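Bifunctional protein PutA (Bdellovibrio bacteriovorus, PDB 5UR2) probably oxidises proline to glutamate in two steps, pairing a flavin-dependent proline dehydrogenase with an NAD-dependent glutamate semialdehyde dehydrogenase in one chain. Local coordinates at residues F773-S776 and G777-C780; E808-P811 and A812-K816. All blocks are in the same frame, centred on the assembly; numbering follows the deposited sequence.

Interaction 1 (F773-S776 and G777-C780); sequences FGFS and GQKC
Phe-775 and Gln-778 meet through backbone, amide and ring, the two residues folding against each other across a tight turn. The carbonyl Phe-775 O accepts the backbone Gln-778 N at 3.0 Å, and the amide Gln-778 NE2 adds a weak bond to the same oxygen. A chi1 of -165° swings the Phe-775 ring away from its own N, beside its carbonyl carbon, and the ring presents one face to that amide: Gln-778 NE2 sits over it, 3.6 Å from Phe-775 CZ and displaced toward the rim, with ring and amide planes inclined by 51°. Gly-777, buried, gives its N to Gly-774 O at 3.0 Å, and its positive phi (72°) favours glycine. Lys-779 stretches back along the turn, its CE 3.8 Å from Phe-775 CB, and its NZ forms a salt bridge with Glu-589. Lys-585 makes a cation-pi contact with the Phe-775 ring. The segment ends at Cys-780, the predicted active-site cysteine, the nucleophile in this family. The turn joins the end of helix 761-773 to strand 783-789, while Ser-776 OG ties it to Gly-820 in a neighbouring loop.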
# COMPACT_ATOMS: atom_id res chain seq x y z
N PHE B 773 22.17 26.39 10.30
CA PHE B 773 23.62 26.29 10.36
C PHE B 773 24.13 24.87 10.60
O PHE B 773 25.34 24.64 10.47
CB PHE B 773 24.17 27.26 11.43
CG PHE B 773 23.86 28.72 11.16
CD1 PHE B 773 24.14 29.28 9.91
CD2 PHE B 773 23.27 29.53 12.13
CE1 PHE B 773 23.85 30.62 9.64
CE2 PHE B 773 22.98 30.88 11.86
CZ PHE B 773 23.28 31.42 10.62
N GLY B 774 23.27 23.91 10.91
CA GLY B 774 23.68 22.52 10.93
C GLY B 774 24.31 22.09 9.62
O GLY B 774 23.76 22.36 8.55
N PHE B 775 25.48 21.42 9.70
CA PHE B 775 26.38 21.10 8.58
C PHE B 775 26.56 22.32 7.68
O PHE B 775 26.62 22.21 6.45
CB PHE B 775 25.90 19.87 7.79
CG PHE B 775 26.97 19.30 6.89
CD1 PHE B 775 28.31 19.35 7.26
CD2 PHE B 775 26.63 18.72 5.66
CE1 PHE B 775 29.32 18.83 6.41
CE2 PHE B 775 27.62 18.21 4.81
CZ PHE B 775 28.97 18.26 5.19
N SER B 776 26.64 23.50 8.31
CA SER B 776 26.91 24.75 7.61
C SER B 776 25.90 24.99 6.50
O SER B 776 26.23 25.50 5.43
CB SER B 776 28.34 24.78 7.08
OG SER B 776 29.27 24.55 8.13
N GLY B 777 24.65 24.58 6.74
CA GLY B 777 23.59 24.82 5.80
C GLY B 777 23.65 23.98 4.54
O GLY B 777 22.87 24.22 3.62
N GLN B 778 24.55 22.99 4.49
CA GLN B 778 24.73 22.18 3.28
C GLN B 778 23.76 20.99 3.26
O GLN B 778 24.16 19.83 3.20
CB GLN B 778 26.18 21.72 3.17
CG GLN B 778 27.24 22.86 3.19
CD GLN B 778 28.67 22.33 3.06
OE1 GLN B 778 29.32 22.51 2.03
NE2 GLN B 778 29.16 21.66 4.11
N LYS B 779 22.47 21.30 3.32
CA LYS B 779 21.42 20.30 3.26
C LYS B 779 20.33 20.78 2.33
O LYS B 779 20.07 21.99 2.24
CB LYS B 779 20.81 20.00 4.64
CG LYS B 779 21.82 19.63 5.71
CD LYS B 779 21.17 19.21 7.03
CE LYS B 779 22.27 18.94 8.10
NZ LYS B 779 21.75 18.47 9.41
N CYS B 780 19.72 19.85 1.60
CA CYS B 780 18.58 20.24 0.78
C CYS B 780 17.40 20.69 1.63
O CYS B 780 16.54 21.43 1.13
CB CYS B 780 18.15 19.07 -0.13
SG CYS B 780 19.32 18.61 -1.48

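Interaction 2 (E808-P811 and A812-K816); sequences EIHP and AENPK
Glu-808 reaches across the loop to Lys-816, its OE2 forming a salt bridge of 2.9 Å with Lys-816 NZ, which approaches from above the carboxylate plane. The lysine does not run straight to its partner: bent at chi2 (66°) and again at chi4, its chain bends across the carboxylate, and CE lies 3.4 Å from Glu-808 OE2. The other oxygen, Glu-808 OE1, takes an almost straight hydrogen bond of 3.0 Å from His-810 NE2; OE1 lies close to the imidazole plane, though NE2 comes from above the carboxylate plane. Both carboxylate oxygens are thus engaged, and the histidine ring is held in its rotation; the neighbouring lysine would be expected to favour the ionised carboxylate.

Between these side chains the backbone reverses through a type I beta turn from Pro-811 to Asn-814, closed by Asn-814 N to Pro-811 O at 3.0 Å, and an Asx turn follows at once, Asn-814 OD1 accepting Lys-816 N at 2.8 Å. With that oxygen committed, the amide nitrogen is left over the imidazole: Asn-814 ND2 stands 3.9 Å from His-810 CG, offset toward the rim, the two planes only 22° apart. At the ring edge, Lys-816 O lies 3.7 Å from His-810 CD2. Lys-816 NZ also bonds Gln-205 O, in the proline dehydrogenase part of the chain, whereas Glu-813 pairs with Lys-490.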
# COMPACT_ATOMS: atom_id res chain seq x y z
N GLU B 808 30.22 27.89 17.71
CA GLU B 808 31.65 27.81 17.42
C GLU B 808 31.89 27.11 16.09
O GLU B 808 31.24 26.11 15.77
CB GLU B 808 32.38 27.08 18.55
CG GLU B 808 32.14 27.69 19.93
CD GLU B 808 33.09 27.16 20.99
OE1 GLU B 808 34.32 27.10 20.73
OE2 GLU B 808 32.60 26.79 22.07
N ILE B 809 32.85 27.62 15.33
CA ILE B 809 33.23 27.08 14.03
C ILE B 809 34.64 26.51 14.16
O ILE B 809 35.57 27.22 14.54
CB ILE B 809 33.18 28.16 12.93
CG1 ILE B 809 31.80 28.83 12.87
CG2 ILE B 809 33.57 27.59 11.58
CD1 ILE B 809 31.71 30.12 13.66
N HIS B 810 34.79 25.22 13.88
CA HIS B 810 36.08 24.55 14.03
C HIS B 810 36.25 23.51 12.95
O HIS B 810 35.27 23.07 12.33
CB HIS B 810 36.21 23.85 15.40
CG HIS B 810 36.20 24.78 16.56
ND1 HIS B 810 37.23 25.66 16.82
CD2 HIS B 810 35.31 24.93 17.57
CE1 HIS B 810 36.96 26.33 17.92
NE2 HIS B 810 35.80 25.91 18.40
N PRO B 811 37.49 23.05 12.72
CA PRO B 811 37.69 21.81 11.98
C PRO B 811 36.77 20.73 12.53
O PRO B 811 36.50 20.67 13.73
CB PRO B 811 39.16 21.47 12.24
CG PRO B 811 39.82 22.80 12.45
CD PRO B 811 38.77 23.65 13.15
N ALA B 812 36.24 19.92 11.61
CA ALA B 812 35.23 18.94 12.00
C ALA B 812 35.78 17.93 13.00
O ALA B 812 35.04 17.40 13.83
CB ALA B 812 34.68 18.25 10.75
N GLU B 813 37.09 17.68 12.95
CA GLU B 813 37.70 16.74 13.88
C GLU B 813 37.54 17.19 15.33
O GLU B 813 37.48 16.35 16.23
CB GLU B 813 39.17 16.57 13.52
CG GLU B 813 39.97 15.71 14.44
CD GLU B 813 41.41 15.56 13.98
OE1 GLU B 813 41.80 16.21 12.97
OE2 GLU B 813 42.15 14.81 14.64
N ASN B 814 37.46 18.50 15.56
CA ASN B 814 37.32 19.05 16.91
C ASN B 814 35.91 18.82 17.44
O ASN B 814 34.96 19.33 16.84
CB ASN B 814 37.67 20.54 16.89
CG ASN B 814 37.68 21.18 18.29
OD1 ASN B 814 36.98 20.74 19.20
ND2 ASN B 814 38.50 22.22 18.44
N PRO B 815 35.73 18.10 18.56
CA PRO B 815 34.37 17.83 19.04
C PRO B 815 33.59 19.07 19.45
O PRO B 815 32.37 18.98 19.62
CB PRO B 815 34.59 16.90 20.25
CG PRO B 815 35.98 17.25 20.72
CD PRO B 815 36.76 17.57 19.46
N LYS B 816 34.24 20.22 19.61
CA LYS B 816 33.55 21.45 19.97
C LYS B 816 32.95 22.16 18.75
O LYS B 816 32.32 23.21 18.91
CB LYS B 816 34.50 22.40 20.71
CG LYS B 816 33.82 23.43 21.60
CD LYS B 816 33.10 22.79 22.78
CE LYS B 816 32.33 23.81 23.60
NZ LYS B 816 31.16 24.35 22.84

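Overall arrangement
Both contacts are local stretches of the aldehyde dehydrogenase part folding on themselves, about 15 Å apart between centres and not touching. In interaction 1 the touching residues are all buried; it includes the predicted active-site Cys-780 and depends on glycines, an aromatic face and carbonyl acceptors. Interaction 2, partly buried and away from the annotated sites, relies on charge and on a stacked amide and imidazole. They hold different elements: interaction 1 connects helix 761-773 to strand 783-789, whereas the loop of interaction 2 leads from helix 790-806 toward helix 825-841. Met-819 contacts both, bonding to the backbone of Glu-808 and His-810 and touching the side chain of Ser-776.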